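Local coordinates for uncharacterized protein conserved in bacteria (Streptococcus suis, PDB 4FZ4), which probably mediates attachment to host cells as part of a streptococcal surface antigen, through a helical domain of a glycosaminoglycan-binding family, at residues Ser36-Leu41 / Ile80-Tyr85; Lys14-Glu19 / Gly71-Phe76. One frame throughout, in Å; residues are numbered along the deposited sequence.

How the contacts relate
Both contacts are buried and hold helix 66-95 to another long helix: contact 1 to helix 36-55, contact 2 to helix 3-23. The centre of contact 1 is about 6 Å from the centre of the chain, that of contact 2 about 10 Å, yet contact 1 is the more polar, with an amide meeting a carboxylate. Contact 2 is wholly apolar in its side chains, with one leucine set against a leucine and a phenylalanine. The two centres are about 15 Å apart and the contacts touch through side chains, CD1 of Ile80 lying 3.9 Å from CD2 of Leu16. Because helix 66-95 is common to both and Ile80 joins them, the first three long helices pack as one unit.

Contact 1 of 2, residues Ser36-Leu41 / Ile80-Tyr85; sequences SYQKAL and IKVENY
Gln38 and Glu83 reach toward each other from two helices that run in broadly opposite directions, and their backbones are closest here too, with 7.5 Å between the CA of Gln38 and the CA of Glu83. The two chains are shaped alike. Each leaves its helix with CG anti to the backbone N (chi1 166° in Gln38, 164° in Glu83) and then bends at chi2, which brings the flat ends together. The side chains cross obliquely, with amide and carboxylate nearly coplanar, 27° between their planes. As modelled, OE1 of Gln38 sits 3.1 Å from OE1 of Glu83. Two oxygens face each other in that pose and the amide is probably turned over; with its nitrogen on this side the pair may be a hydrogen bond. Either way the aliphatic part of Gln38 is close, CG being 3.7 Å from Glu83 OE1. Val82 flanks the amide end: its CG1 lies 4.0 Å from the atom modelled as Gln38 OE1 and gives the polar group an apolar neighbour.

The buried carboxylate has firmer partners beyond this pair. Glu83 OE1 is hydrogen-bonded to Tyr29 OH, while OE2 forms a salt bridge with Arg87 one turn further along the helix, which probably favours the charged form. Tyr29 also touches Gln38, so the loop ahead of helix 36-55 reaches both residues of the pair. Helix 3-23 reaches Glu83 through Leu23, helix 36-55 adds Trp42, and Val82 rests against Val130 of helix 123-152.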
loop_
_atom_site.group_PDB
_atom_site.type_symbol
_atom_site.label_atom_id
_atom_site.label_comp_id
_atom_site.label_asym_id
_atom_site.label_seq_id
_atom_site.Cartn_x
_atom_site.Cartn_y
_atom_site.Cartn_z
ATOM N N SER A 36 -10.798 -6.994 -7.907
ATOM C CA SER A 36 -11.365 -7.979 -6.997
ATOM C C SER A 36 -10.301 -8.669 -6.159
ATOM O O SER A 36 -10.519 -8.947 -4.977
ATOM C CB SER A 36 -12.158 -9.017 -7.793
ATOM O OG SER A 36 -11.380 -9.533 -8.865
ATOM N N TYR A 37 -9.151 -8.946 -6.768
ATOM C CA TYR A 37 -8.072 -9.600 -6.046
ATOM C C TYR A 37 -7.408 -8.658 -5.023
ATOM O O TYR A 37 -7.216 -9.027 -3.866
ATOM C CB TYR A 37 -7.035 -10.144 -7.031
ATOM C CG TYR A 37 -5.916 -10.902 -6.350
ATOM C CD1 TYR A 37 -4.810 -10.233 -5.840
ATOM C CD2 TYR A 37 -5.981 -12.279 -6.190
ATOM C CE1 TYR A 37 -3.788 -10.915 -5.191
ATOM C CE2 TYR A 37 -4.968 -12.974 -5.537
ATOM C CZ TYR A 37 -3.872 -12.283 -5.045
ATOM O OH TYR A 37 -2.846 -12.963 -4.441
ATOM N N GLN A 38 -7.055 -7.448 -5.451
ATOM C CA GLN A 38 -6.441 -6.473 -4.545
ATOM C C GLN A 38 -7.408 -6.124 -3.415
ATOM O O GLN A 38 -7.003 -5.955 -2.268
ATOM C CB GLN A 38 -6.064 -5.194 -5.308
ATOM C CG GLN A 38 -5.722 -3.996 -4.405
ATOM C CD GLN A 38 -4.468 -4.203 -3.567
ATOM O OE1 GLN A 38 -4.155 -3.400 -2.681
ATOM N NE2 GLN A 38 -3.746 -5.279 -3.843
ATOM N N LYS A 39 -8.693 -6.024 -3.750
ATOM C CA LYS A 39 -9.726 -5.699 -2.772
ATOM C C LYS A 39 -9.712 -6.685 -1.604
ATOM O O LYS A 39 -9.604 -6.285 -0.444
ATOM C CB LYS A 39 -11.101 -5.714 -3.448
ATOM C CG LYS A 39 -12.251 -5.351 -2.532
ATOM C CD LYS A 39 -13.587 -5.523 -3.230
ATOM C CE LYS A 39 -14.735 -5.295 -2.262
ATOM N NZ LYS A 39 -14.658 -6.208 -1.081
ATOM N N ALA A 40 -9.811 -7.976 -1.914
ATOM C CA ALA A 40 -9.810 -9.007 -0.880
ATOM C C ALA A 40 -8.446 -9.112 -0.226
ATOM O O ALA A 40 -8.335 -9.462 0.951
ATOM C CB ALA A 40 -10.206 -10.355 -1.476
ATOM N N LEU A 41 -7.398 -8.815 -0.989
ATOM C CA LEU A 41 -6.045 -8.878 -0.444
ATOM C C LEU A 41 -5.884 -7.756 0.583
ATOM O O LEU A 41 -5.461 -7.986 1.716
ATOM C CB LEU A 41 -5.017 -8.726 -1.567
ATOM C CG LEU A 41 -3.593 -9.124 -1.196
ATOM C CD1 LEU A 41 -3.598 -10.562 -0.692
ATOM C CD2 LEU A 41 -2.678 -8.968 -2.410
ATOM N N ILE A 80 -0.088 -0.658 2.714
ATOM C CA ILE A 80 -0.941 0.528 2.652
ATOM C C ILE A 80 -0.609 1.317 1.385
ATOM O O ILE A 80 -1.504 1.799 0.685
ATOM C CB ILE A 80 -0.719 1.442 3.870
ATOM C CG1 ILE A 80 -1.320 0.782 5.119
ATOM C CG2 ILE A 80 -1.342 2.823 3.611
ATOM C CD1 ILE A 80 -0.931 1.466 6.419
ATOM N N LYS A 81 0.684 1.444 1.090
ATOM C CA LYS A 81 1.110 2.167 -0.104
ATOM C C LYS A 81 0.520 1.544 -1.365
ATOM O O LYS A 81 -0.011 2.247 -2.233
ATOM C CB LYS A 81 2.637 2.187 -0.205
ATOM C CG LYS A 81 3.251 3.519 0.183
ATOM C CD LYS A 81 2.644 4.639 -0.661
ATOM C CE LYS A 81 3.109 6.015 -0.215
ATOM N NZ LYS A 81 2.387 7.092 -0.961
ATOM N N VAL A 82 0.604 0.221 -1.463
ATOM C CA VAL A 82 0.073 -0.478 -2.626
ATOM C C VAL A 82 -1.420 -0.201 -2.807
ATOM O O VAL A 82 -1.859 0.163 -3.897
ATOM C CB VAL A 82 0.350 -2.007 -2.526
ATOM C CG1 VAL A 82 -0.345 -2.758 -3.660
ATOM C CG2 VAL A 82 1.852 -2.251 -2.610
ATOM N N GLU A 83 -2.195 -0.372 -1.742
ATOM C CA GLU A 83 -3.631 -0.114 -1.798
ATOM C C GLU A 83 -3.832 1.326 -2.256
ATOM O O GLU A 83 -4.759 1.639 -3.001
ATOM C CB GLU A 83 -4.235 -0.313 -0.405
ATOM C CG GLU A 83 -5.620 0.265 -0.227
ATOM C CD GLU A 83 -6.685 -0.431 -1.064
ATOM O OE1 GLU A 83 -6.336 -1.313 -1.883
ATOM O OE2 GLU A 83 -7.879 -0.090 -0.901
ATOM N N ASN A 84 -2.945 2.205 -1.807
ATOM C CA ASN A 84 -3.021 3.621 -2.150
ATOM C C ASN A 84 -2.729 3.826 -3.644
ATOM O O ASN A 84 -3.506 4.458 -4.355
ATOM C CB ASN A 84 -2.009 4.398 -1.295
ATOM C CG ASN A 84 -2.233 5.891 -1.340
ATOM O OD1 ASN A 84 -2.488 6.457 -2.399
ATOM N ND2 ASN A 84 -2.135 6.541 -0.184
ATOM N N TYR A 85 -1.586 3.314 -4.105
ATOM C CA TYR A 85 -1.230 3.408 -5.516
ATOM C C TYR A 85 -2.355 2.884 -6.396
ATOM O O TYR A 85 -2.741 3.525 -7.372
ATOM C CB TYR A 85 0.027 2.589 -5.810
ATOM C CG TYR A 85 1.295 3.161 -5.229
ATOM C CD1 TYR A 85 1.330 4.476 -4.749
ATOM C CD2 TYR A 85 2.480 2.417 -5.217
ATOM C CE1 TYR A 85 2.500 5.038 -4.283
ATOM C CE2 TYR A 85 3.668 2.979 -4.751
ATOM C CZ TYR A 85 3.666 4.295 -4.289
ATOM O OH TYR A 85 4.840 4.892 -3.879
#

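Contact 2 of 2, residues Lys14-Glu19 / Gly71-Phe76; sequences KELEKE and GDLNDF
The packing of the first and third long helices of an all-helical domain is carried here by Leu16, whose forked end lies against Leu73 and Phe76 of helix 66-95. The backbones approach most closely at Leu16 and Leu73, with 8.0 Å from CA to CA. Leu16 leaves its helix toward the other one, with CG beside its backbone N and anti to the carbonyl carbon (chi1 -68°), and its two methyls divide the work. CD1 meets the flank of Leu73, 4.0 Å from that residue's CB and equally near its CD2 methyl. Leu73 is directed along the interface rather than at the opposing helix, and the two leucine side chains cross at about a right angle. The other methyl, CD2, lies 3.9 Å from the backbone O of Leu73 and 3.9 Å from CD2 of Phe76, bridging one helical turn.

Helices 3-23, 36-55 and 66-95 follow an up-down-up course, so the two segments joined here run in the same general direction, with helix 36-55, which lies between them in sequence, running the opposite way. Phe76 places its ring in their interface by setting CG anti to the backbone N (chi1 -170°), and the Leu16 methyl approaches that ring obliquely. Met53 of helix 36-55 touches both Leu16 and Phe76, bringing the third helix into the same apolar cluster. Leu73 also packs on Val12 and Val13, and Phe76 on Leu20, which extends the contact in both directions along helix 3-23. A nitrate ion, probably from the crystallisation liquor, lies about 4 Å from the Phe76 side chain.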
loop_
_atom_site.group_PDB
_atom_site.type_symbol
_atom_site.label_atom_id
_atom_site.label_comp_id
_atom_site.label_asym_id
_atom_site.label_seq_id
_atom_site.Cartn_x
_atom_site.Cartn_y
_atom_site.Cartn_z
ATOM N N LYS A 14 1.235 4.802 15.498
ATOM C CA LYS A 14 0.684 6.121 15.232
ATOM C C LYS A 14 1.000 6.571 13.812
ATOM O O LYS A 14 0.209 7.278 13.188
ATOM C CB LYS A 14 1.226 7.138 16.246
ATOM C CG LYS A 14 0.774 6.869 17.683
ATOM C CD LYS A 14 1.262 7.950 18.647
ATOM C CE LYS A 14 0.716 7.747 20.061
ATOM N NZ LYS A 14 1.219 6.503 20.714
ATOM N N GLU A 15 2.152 6.171 13.291
ATOM C CA GLU A 15 2.483 6.549 11.926
ATOM C C GLU A 15 1.507 5.796 11.021
ATOM O O GLU A 15 1.011 6.336 10.028
ATOM C CB GLU A 15 3.914 6.153 11.577
ATOM C CG GLU A 15 4.469 6.906 10.375
ATOM C CD GLU A 15 5.719 6.261 9.785
ATOM O OE1 GLU A 15 6.607 5.843 10.565
ATOM O OE2 GLU A 15 5.812 6.181 8.539
ATOM N N LEU A 16 1.218 4.550 11.377
ATOM C CA LEU A 16 0.287 3.742 10.588
ATOM C C LEU A 16 -1.123 4.293 10.681
ATOM O O LEU A 16 -1.915 4.155 9.742
ATOM C CB LEU A 16 0.290 2.299 11.069
ATOM C CG LEU A 16 1.583 1.544 10.795
ATOM C CD1 LEU A 16 1.611 0.300 11.664
ATOM C CD2 LEU A 16 1.677 1.184 9.309
ATOM N N GLU A 17 -1.438 4.905 11.820
ATOM C CA GLU A 17 -2.757 5.497 12.031
ATOM C C GLU A 17 -2.913 6.686 11.098
ATOM O O GLU A 17 -3.978 6.907 10.522
ATOM C CB GLU A 17 -2.917 5.971 13.480
ATOM C CG GLU A 17 -2.888 4.860 14.516
ATOM C CD GLU A 17 -3.118 5.374 15.927
ATOM O OE1 GLU A 17 -2.432 6.337 16.334
ATOM O OE2 GLU A 17 -3.980 4.810 16.630
ATOM N N LYS A 18 -1.836 7.452 10.956
ATOM C CA LYS A 18 -1.835 8.622 10.092
ATOM C C LYS A 18 -1.948 8.162 8.644
ATOM O O LYS A 18 -2.706 8.733 7.860
ATOM C CB LYS A 18 -0.548 9.423 10.302
ATOM C CG LYS A 18 -0.414 10.636 9.398
ATOM C CD LYS A 18 0.608 11.627 9.936
ATOM C CE LYS A 18 0.149 12.208 11.276
ATOM N NZ LYS A 18 1.071 13.244 11.837
ATOM N N GLU A 19 -1.204 7.114 8.305
ATOM C CA GLU A 19 -1.214 6.555 6.960
ATOM C C GLU A 19 -2.599 6.069 6.566
ATOM O O GLU A 19 -3.074 6.342 5.460
ATOM C CB GLU A 19 -0.226 5.395 6.863
ATOM C CG GLU A 19 1.230 5.793 6.998
ATOM C CD GLU A 19 1.703 6.670 5.854
ATOM O OE1 GLU A 19 2.920 6.942 5.776
ATOM O OE2 GLU A 19 0.860 7.088 5.035
ATOM N N GLY A 71 7.966 -6.360 12.714
ATOM C CA GLY A 71 8.168 -6.553 11.292
ATOM C C GLY A 71 6.857 -6.471 10.536
ATOM O O GLY A 71 6.804 -5.921 9.434
ATOM N N ASP A 72 5.797 -7.020 11.129
ATOM C CA ASP A 72 4.467 -7.015 10.517
ATOM C C ASP A 72 3.956 -5.590 10.339
ATOM O O ASP A 72 3.286 -5.266 9.348
ATOM C CB ASP A 72 3.479 -7.809 11.384
ATOM C CG ASP A 72 3.547 -9.307 11.129
ATOM O OD1 ASP A 72 4.669 -9.831 10.954
ATOM O OD2 ASP A 72 2.481 -9.965 11.114
ATOM N N LEU A 73 4.263 -4.740 11.310
ATOM C CA LEU A 73 3.844 -3.351 11.226
ATOM C C LEU A 73 4.538 -2.714 10.033
ATOM O O LEU A 73 3.910 -1.993 9.252
ATOM C CB LEU A 73 4.189 -2.604 12.515
ATOM C CG LEU A 73 3.435 -3.081 13.764
ATOM C CD1 LEU A 73 3.566 -2.022 14.862
ATOM C CD2 LEU A 73 1.968 -3.310 13.447
ATOM N N ASN A 74 5.830 -2.993 9.884
ATOM C CA ASN A 74 6.597 -2.467 8.759
ATOM C C ASN A 74 6.024 -2.917 7.417
ATOM O O ASN A 74 5.900 -2.117 6.494
ATOM C CB ASN A 74 8.054 -2.903 8.847
ATOM C CG ASN A 74 8.780 -2.266 10.006
ATOM O OD1 ASN A 74 8.690 -1.055 10.224
ATOM N ND2 ASN A 74 9.518 -3.076 10.754
ATOM N N ASP A 75 5.667 -4.191 7.300
ATOM C CA ASP A 75 5.117 -4.675 6.034
ATOM C C ASP A 75 3.780 -3.990 5.764
ATOM O O ASP A 75 3.474 -3.639 4.627
ATOM C CB ASP A 75 4.936 -6.200 6.053
ATOM C CG ASP A 75 6.259 -6.960 6.233
ATOM O OD1 ASP A 75 7.346 -6.366 6.030
ATOM O OD2 ASP A 75 6.208 -8.165 6.568
ATOM N N PHE A 76 2.997 -3.778 6.818
ATOM C CA PHE A 76 1.690 -3.143 6.683
ATOM C C PHE A 76 1.806 -1.794 5.978
ATOM O O PHE A 76 1.022 -1.469 5.078
ATOM C CB PHE A 76 1.054 -2.973 8.066
ATOM C CG PHE A 76 -0.387 -2.556 8.023
ATOM C CD1 PHE A 76 -1.217 -2.977 6.987
ATOM C CD2 PHE A 76 -0.918 -1.733 9.013
ATOM C CE1 PHE A 76 -2.550 -2.577 6.930
ATOM C CE2 PHE A 76 -2.248 -1.326 8.969
ATOM C CZ PHE A 76 -3.064 -1.747 7.925
#